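Side-chain contacts in ankyrin repeat domain-containing protein EMB506, chloroplastic (Arabidopsis thaliana, PDB 6JD6), which takes part in the initial differentiation of the proplastid during embryo development, is needed for normal cotyledon and leaf margins, and has molecular condensate scaffold activity: residues I229-T232 with N233-K237; K195-K199 with Y200-V204; T213-H216 with I217-S221. One frame throughout, in Å; residues are numbered along the deposited sequence.

Interaction 1: residues I229-T232 with N233-K237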
loop_
_atom_site.group_PDB
_atom_site.type_symbol
_atom_site.label_atom_id
_atom_site.label_comp_id
_atom_site.label_asym_id
_atom_site.label_seq_id
_atom_site.Cartn_x
_atom_site.Cartn_y
_atom_site.Cartn_z
ATOM N N ILE A 229 -5.463 22.027 5.797
ATOM C CA ILE A 229 -6.823 21.514 5.892
ATOM C C ILE A 229 -7.068 20.746 7.196
ATOM O O ILE A 229 -8.182 20.746 7.718
ATOM C CB ILE A 229 -7.237 20.702 4.641
ATOM C CG1 ILE A 229 -8.743 20.825 4.415
ATOM C CG2 ILE A 229 -6.805 19.253 4.749
ATOM C CD1 ILE A 229 -9.214 20.165 3.152
ATOM N N LEU A 230 -6.026 20.115 7.734
ATOM C CA LEU A 230 -6.128 19.482 9.045
ATOM C C LEU A 230 -6.377 20.532 10.130
ATOM O O LEU A 230 -7.239 20.354 10.989
ATOM C CB LEU A 230 -4.866 18.672 9.358
ATOM C CG LEU A 230 -4.735 17.328 8.633
ATOM C CD1 LEU A 230 -3.340 16.724 8.824
ATOM C CD2 LEU A 230 -5.811 16.367 9.117
ATOM N N LEU A 231 -5.623 21.629 10.078
ATOM C CA LEU A 231 -5.765 22.716 11.047
ATOM C C LEU A 231 -7.138 23.386 10.960
ATOM O O LEU A 231 -7.706 23.803 11.971
ATOM C CB LEU A 231 -4.660 23.759 10.841
ATOM C CG LEU A 231 -3.235 23.326 11.201
ATOM C CD1 LEU A 231 -2.214 24.309 10.637
ATOM C CD2 LEU A 231 -3.078 23.206 12.717
ATOM N N THR A 232 -7.661 23.491 9.745
ATOM C CA THR A 232 -8.984 24.069 9.514
ATOM C C THR A 232 -10.072 23.146 10.061
ATOM O O THR A 232 -11.173 23.584 10.387
ATOM C CB THR A 232 -9.216 24.309 7.999
ATOM O OG1 THR A 232 -8.279 25.280 7.520
ATOM C CG2 THR A 232 -10.622 24.812 7.721
ATOM N N ASN A 233 -9.759 21.860 10.166
ATOM C CA ASN A 233 -10.731 20.884 10.645
ATOM C C ASN A 233 -10.436 20.358 12.050
ATOM O O ASN A 233 -10.805 19.236 12.394
ATOM C CB ASN A 233 -10.874 19.731 9.650
ATOM C CG ASN A 233 -11.697 20.120 8.435
ATOM O OD1 ASN A 233 -11.175 20.680 7.469
ATOM N ND2 ASN A 233 -12.997 19.842 8.489
ATOM N N GLY A 234 -9.761 21.174 12.851
ATOM C CA GLY A 234 -9.634 20.909 14.272
ATOM C C GLY A 234 -8.413 20.127 14.722
ATOM O O GLY A 234 -8.395 19.613 15.839
ATOM N N ALA A 235 -7.395 20.032 13.872
ATOM C CA ALA A 235 -6.147 19.391 14.279
ATOM C C ALA A 235 -5.496 20.178 15.415
ATOM O O ALA A 235 -5.450 21.409 15.379
ATOM C CB ALA A 235 -5.196 19.255 13.104
ATOM N N ASP A 236 -5.008 19.457 16.419
ATOM C CA ASP A 236 -4.464 20.052 17.640
ATOM C C ASP A 236 -2.954 20.239 17.509
ATOM O O ASP A 236 -2.195 19.270 17.505
ATOM C CB ASP A 236 -4.808 19.152 18.837
ATOM C CG ASP A 236 -4.249 19.661 20.158
ATOM O OD1 ASP A 236 -3.686 20.777 20.210
ATOM O OD2 ASP A 236 -4.391 18.937 21.168
ATOM N N LYS A 237 -2.517 21.488 17.412
ATOM C CA LYS A 237 -1.105 21.768 17.186
ATOM C C LYS A 237 -0.269 21.818 18.468
ATOM O O LYS A 237 0.938 22.042 18.403
ATOM C CB LYS A 237 -0.926 23.049 16.366
ATOM C CG LYS A 237 -1.368 24.324 17.060
ATOM C CD LYS A 237 -1.349 25.487 16.075
ATOM C CE LYS A 237 -1.673 26.805 16.752
ATOM N NZ LYS A 237 -1.485 27.955 15.821
HETATM O O HOH W 1 -7.113 23.348 14.515
#

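Interaction 2: residues K195-K199 with Y200-V204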
loop_
_atom_site.group_PDB
_atom_site.type_symbol
_atom_site.label_atom_id
_atom_site.label_comp_id
_atom_site.label_asym_id
_atom_site.label_seq_id
_atom_site.Cartn_x
_atom_site.Cartn_y
_atom_site.Cartn_z
ATOM N N LYS A 195 -10.296 14.771 2.797
ATOM C CA LYS A 195 -11.555 15.512 2.802
ATOM C C LYS A 195 -12.755 14.586 2.975
ATOM O O LYS A 195 -13.716 14.921 3.664
ATOM C CB LYS A 195 -11.723 16.309 1.505
ATOM C CG LYS A 195 -10.751 17.463 1.330
ATOM C CD LYS A 195 -10.984 18.156 -0.007
ATOM C CE LYS A 195 -10.067 19.350 -0.184
ATOM N NZ LYS A 195 -10.277 20.032 -1.489
ATOM N N LEU A 196 -12.701 13.425 2.331
ATOM C CA LEU A 196 -13.781 12.455 2.435
ATOM C C LEU A 196 -13.899 11.890 3.853
ATOM O O LEU A 196 -15.005 11.685 4.353
ATOM C CB LEU A 196 -13.585 11.324 1.423
ATOM C CG LEU A 196 -14.694 10.275 1.354
ATOM C CD1 LEU A 196 -16.053 10.933 1.147
ATOM C CD2 LEU A 196 -14.407 9.286 0.239
ATOM N N LEU A 197 -12.758 11.635 4.494
ATOM C CA LEU A 197 -12.752 11.109 5.859
ATOM C C LEU A 197 -13.341 12.107 6.859
ATOM O O LEU A 197 -13.959 11.707 7.849
ATOM C CB LEU A 197 -11.343 10.678 6.284
ATOM C CG LEU A 197 -10.790 9.407 5.622
ATOM C CD1 LEU A 197 -9.318 9.193 5.972
ATOM C CD2 LEU A 197 -11.608 8.178 6.005
ATOM N N PHE A 198 -13.155 13.400 6.601
ATOM C CA PHE A 198 -13.766 14.436 7.432
ATOM C C PHE A 198 -15.279 14.284 7.436
ATOM O O PHE A 198 -15.935 14.521 8.448
ATOM C CB PHE A 198 -13.408 15.835 6.926
ATOM C CG PHE A 198 -11.970 16.208 7.123
ATOM C CD1 PHE A 198 -11.175 15.520 8.025
ATOM C CD2 PHE A 198 -11.412 17.258 6.408
ATOM C CE1 PHE A 198 -9.851 15.870 8.209
ATOM C CE2 PHE A 198 -10.086 17.611 6.587
ATOM C CZ PHE A 198 -9.306 16.918 7.488
ATOM N N LYS A 199 -15.831 13.890 6.293
ATOM C CA LYS A 199 -17.278 13.752 6.155
ATOM C C LYS A 199 -17.819 12.568 6.953
ATOM O O LYS A 199 -19.007 12.506 7.257
ATOM C CB LYS A 199 -17.671 13.648 4.678
ATOM C CG LYS A 199 -17.361 14.916 3.897
ATOM C CD LYS A 199 -17.910 14.869 2.485
ATOM C CE LYS A 199 -17.758 16.225 1.805
ATOM N NZ LYS A 199 -18.548 16.317 0.542
ATOM N N TYR A 200 -16.936 11.638 7.300
ATOM C CA TYR A 200 -17.306 10.516 8.153
ATOM C C TYR A 200 -16.946 10.800 9.607
ATOM O O TYR A 200 -16.995 9.912 10.458
ATOM C CB TYR A 200 -16.655 9.224 7.654
ATOM C CG TYR A 200 -17.306 8.713 6.389
ATOM C CD1 TYR A 200 -18.382 7.837 6.447
ATOM C CD2 TYR A 200 -16.866 9.132 5.141
ATOM C CE1 TYR A 200 -18.993 7.377 5.295
ATOM C CE2 TYR A 200 -17.472 8.677 3.983
ATOM C CZ TYR A 200 -18.534 7.801 4.067
ATOM O OH TYR A 200 -19.141 7.344 2.921
ATOM N N ASN A 201 -16.594 12.053 9.872
ATOM C CA ASN A 201 -16.312 12.528 11.223
ATOM C C ASN A 201 -15.250 11.723 11.963
ATOM O O ASN A 201 -15.408 11.408 13.139
ATOM C CB ASN A 201 -17.599 12.605 12.049
ATOM C CG ASN A 201 -18.591 13.601 11.485
ATOM O OD1 ASN A 201 -18.374 14.811 11.548
ATOM N ND2 ASN A 201 -19.688 13.098 10.928
ATOM N N VAL A 202 -14.167 11.393 11.268
ATOM C CA VAL A 202 -13.050 10.714 11.905
ATOM C C VAL A 202 -12.384 11.636 12.921
ATOM O O VAL A 202 -12.494 12.861 12.841
ATOM C CB VAL A 202 -11.998 10.240 10.878
ATOM C CG1 VAL A 202 -12.644 9.327 9.834
ATOM C CG2 VAL A 202 -11.317 11.433 10.212
ATOM N N ASP A 203 -11.704 11.032 13.887
ATOM C CA ASP A 203 -10.936 11.774 14.872
ATOM C C ASP A 203 -9.628 12.222 14.221
ATOM O O ASP A 203 -8.755 11.398 13.937
ATOM C CB ASP A 203 -10.677 10.872 16.082
ATOM C CG ASP A 203 -9.776 11.510 17.119
ATOM O OD1 ASP A 203 -9.552 12.738 17.067
ATOM O OD2 ASP A 203 -9.295 10.769 18.002
ATOM N N VAL A 204 -9.491 13.522 13.972
ATOM C CA VAL A 204 -8.323 14.020 13.244
ATOM C C VAL A 204 -7.105 14.153 14.149
ATOM O O VAL A 204 -5.994 14.422 13.683
ATOM C CB VAL A 204 -8.602 15.366 12.537
ATOM C CG1 VAL A 204 -9.848 15.251 11.659
ATOM C CG2 VAL A 204 -8.759 16.486 13.552
#

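Interaction 3: residues T213-H216 with I217-S221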
loop_
_atom_site.group_PDB
_atom_site.type_symbol
_atom_site.label_atom_id
_atom_site.label_comp_id
_atom_site.label_asym_id
_atom_site.label_seq_id
_atom_site.Cartn_x
_atom_site.Cartn_y
_atom_site.Cartn_z
ATOM N N THR A 213 0.310 12.186 15.442
ATOM C CA THR A 213 -1.015 12.502 14.912
ATOM C C THR A 213 -0.929 12.741 13.401
ATOM O O THR A 213 0.170 12.849 12.854
ATOM C CB THR A 213 -1.596 13.760 15.595
ATOM O OG1 THR A 213 -0.823 14.905 15.222
ATOM C CG2 THR A 213 -1.596 13.608 17.112
ATOM N N PRO A 214 -2.084 12.820 12.713
ATOM C CA PRO A 214 -2.037 13.166 11.285
ATOM C C PRO A 214 -1.328 14.497 10.998
ATOM O O PRO A 214 -0.673 14.615 9.958
ATOM C CB PRO A 214 -3.519 13.258 10.905
ATOM C CG PRO A 214 -4.182 12.297 11.823
ATOM C CD PRO A 214 -3.439 12.407 13.130
ATOM N N LEU A 215 -1.453 15.472 11.894
ATOM C CA LEU A 215 -0.765 16.751 11.725
ATOM C C LEU A 215 0.754 16.572 11.683
ATOM O O LEU A 215 1.431 17.207 10.876
ATOM C CB LEU A 215 -1.146 17.740 12.834
ATOM C CG LEU A 215 -0.589 19.158 12.658
ATOM C CD1 LEU A 215 -1.084 19.756 11.344
ATOM C CD2 LEU A 215 -0.963 20.067 13.833
ATOM N N HIS A 216 1.279 15.712 12.556
ATOM C CA HIS A 216 2.705 15.375 12.560
ATOM C C HIS A 216 3.150 14.813 11.206
ATOM O O HIS A 216 4.158 15.241 10.641
ATOM C CB HIS A 216 3.032 14.359 13.672
ATOM C CG HIS A 216 2.990 14.932 15.057
ATOM N ND1 HIS A 216 2.000 14.616 15.965
ATOM C CD2 HIS A 216 3.821 15.791 15.692
ATOM C CE1 HIS A 216 2.221 15.262 17.096
ATOM N NE2 HIS A 216 3.318 15.984 16.960
ATOM N N ILE A 217 2.394 13.848 10.693
ATOM C CA ILE A 217 2.720 13.230 9.413
ATOM C C ILE A 217 2.593 14.222 8.251
ATOM O O ILE A 217 3.409 14.212 7.329
ATOM C CB ILE A 217 1.828 12.000 9.135
ATOM C CG1 ILE A 217 1.893 11.015 10.303
ATOM C CG2 ILE A 217 2.247 11.316 7.835
ATOM C CD1 ILE A 217 0.974 9.817 10.126
ATOM N N ALA A 218 1.573 15.075 8.299
ATOM C CA ALA A 218 1.367 16.080 7.258
ATOM C C ALA A 218 2.578 16.998 7.140
ATOM O O ALA A 218 3.093 17.237 6.046
ATOM C CB ALA A 218 0.106 16.892 7.537
ATOM N N VAL A 219 3.031 17.502 8.280
ATOM C CA VAL A 219 4.218 18.345 8.333
ATOM C C VAL A 219 5.482 17.583 7.897
ATOM O O VAL A 219 6.330 18.124 7.189
ATOM C CB VAL A 219 4.393 18.947 9.738
ATOM C CG1 VAL A 219 5.660 19.762 9.816
ATOM C CG2 VAL A 219 3.181 19.814 10.087
ATOM N N GLN A 220 5.599 16.324 8.306
ATOM C CA GLN A 220 6.722 15.496 7.871
ATOM C C GLN A 220 6.748 15.362 6.345
ATOM O O GLN A 220 7.818 15.374 5.732
ATOM C CB GLN A 220 6.656 14.107 8.510
ATOM C CG GLN A 220 7.909 13.261 8.295
ATOM C CD GLN A 220 7.693 11.807 8.647
ATOM O OE1 GLN A 220 6.759 11.170 8.156
ATOM N NE2 GLN A 220 8.550 11.271 9.505
ATOM N N SER A 221 5.568 15.254 5.737
ATOM C CA SER A 221 5.462 15.122 4.283
ATOM C C SER A 221 5.697 16.454 3.568
ATOM O O SER A 221 5.777 16.499 2.342
ATOM C CB SER A 221 4.093 14.559 3.886
ATOM O OG SER A 221 3.088 15.556 3.979
#

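Interaction 1: residues I229-T232 with N233-K237
Leu230 and Ala235 meet through their beta carbons, CB to CB at 3.8 Å, as the chain folds back beneath the last turn of helix 224-232. Ala235 points its methyl at the helix, and that CB lies 3.1 Å from Leu230 O, while the isobutyl group of Leu230 heads the other way, towards Phe198, Pro214 and Ala218. Leu231 reaches along the departing chain instead: its CG lies beside the backbone N (chi1 -69°), a setting that brings CD2 alongside Ala235 and to 4.2 Å from Lys237 CB. The side chains of Ile229 and Asn233 run side by side in the same direction, with Asn233 CB 3.5 Å from Ile229 O.

Backbone bonds hold this geometry. Ala235 N donates to Leu230 O (2.9 Å), and Gly234 N gives a weak bond to Leu231 O. A water donates to both Leu231 O and Ala235 O, bridging helix and exit. Gly234 has a positive phi (92°), and at its backbone angles a beta carbon would press on the carbonyl oxygen of Asn233. The six-to-one and five-to-two bonds, the positive phi of Gly234 and the apolar contact of Leu230 with Ala235 make up a Schellman motif, here turning the second helix of ANK 4 into the loop that leads to the next repeat.

Interaction 2: residues K195-K199 with Y200-V204
Tyr200 folds back along the helix it follows, lying beside Leu196 with both side chains pointing the same way. Its CB starts 3.7 Å from Leu197 O. With CG next to the backbone N (chi1 -73°), the aromatic group runs back along the previous turn. CG passes obliquely by the carbonyl carbon of Lys199. Further out, CD2 brings the ring edge to Leu196 O at 3.3 Å, with the oxygen near the ring plane. Tyr200 CE2 then lies 3.9 Å from Leu196 CD1, which an extended first torsion of the leucine (chi1 -176°) carries up beside the ring. Beyond the two segments the ring also packs on Leu165 and Pro171 of the preceding repeat. Cutting this side chain back to an alanine would probably open a gap beside Leu196, leaving CD1 without the ring edge it touches and Leu196 O without its C-H neighbour.

Two apolar pairs continue the contact along the exit. Val202 lays both its methyl groups against Leu197, with Val202 CG2 4.0 Å from Leu197 CB, whereas Val204 sets CG1 3.5 Å from Phe198 CE1, the two side chains crossing at about a right angle. Asn201, at a positive phi, donates from N to Phe198 O at 2.9 Å, and Val202 N adds a weak bond to Leu197 O, the pair of a Schellman motif. Chemically, the side-chain contact is carbon on carbon, with backbone carbonyls as its polar element; the C-H edge of Tyr200 is probably a mildly favourable neighbour for Leu196 O, and the turn probably depends on shape and backbone bonding rather than on charge.

Interaction 3: residues T213-H216 with I217-S221
Val219 holds CG2 beside its own backbone N (chi1 177°), which lays that methyl against the preceding turn, 3.2 Å from Leu215 O and 4.4 Å from Leu215 CD1. His216 likewise has CG next to its backbone N (chi1 -72°), and its ring is thereby carried back over the start of the helix to Thr213. There each side chain accepts from the other's backbone N-H. Thr213 N donates to His216 ND1 at 3.0 Å, nearly straight at 169° and close to the imidazole plane, with Thr213 CA at the same ring's edge. In return His216 N makes a long, weak capping bond to Thr213 OG1, which completes a capping box. The far nitrogen, NE2, is bonded to Lys245 O, so the ring is pinned at two corners and its rotation is fixed.

From this cap the helix runs on in regular steps: Ile217 N bonds Thr213 O, and Ala218 N bonds Pro214 O at 2.8 Å. At the other end Ser221 OG donates to Ala218 O at 2.7 Å. Gln220 extends away from the helix to hydrogen-bond a polar side chain and the backbone of the chain of another protein, where Ile217 also packs on an aromatic group. The sequence Thr213-Pro214-Leu215-His216 is the TPLH signature that opens the first helix of an ankyrin repeat.

Overall arrangement
The three contacts follow one another in the chain and show how adjacent ankyrin repeats share one construction. Interaction 2 ends the second helix of ANK 3, interaction 3 opens the first helix of ANK 4 and interaction 1 ends its second; their centres lie 11 to 16 Å apart. Leu230 CD1 sits 3.7 Å from Ala218 CB, joining the paired helices of ANK 4. Between repeats, Ile229 CD1 is 3.5 Å from Lys195 CE, and Val204 O is 3.3 Å from Pro214 CD. A sulfate, probably from the crystallisation liquor, lies about 4 Å from the side chain of Phe198 and about 3 Å from that of Asn233. The partner protein is met at interaction 3.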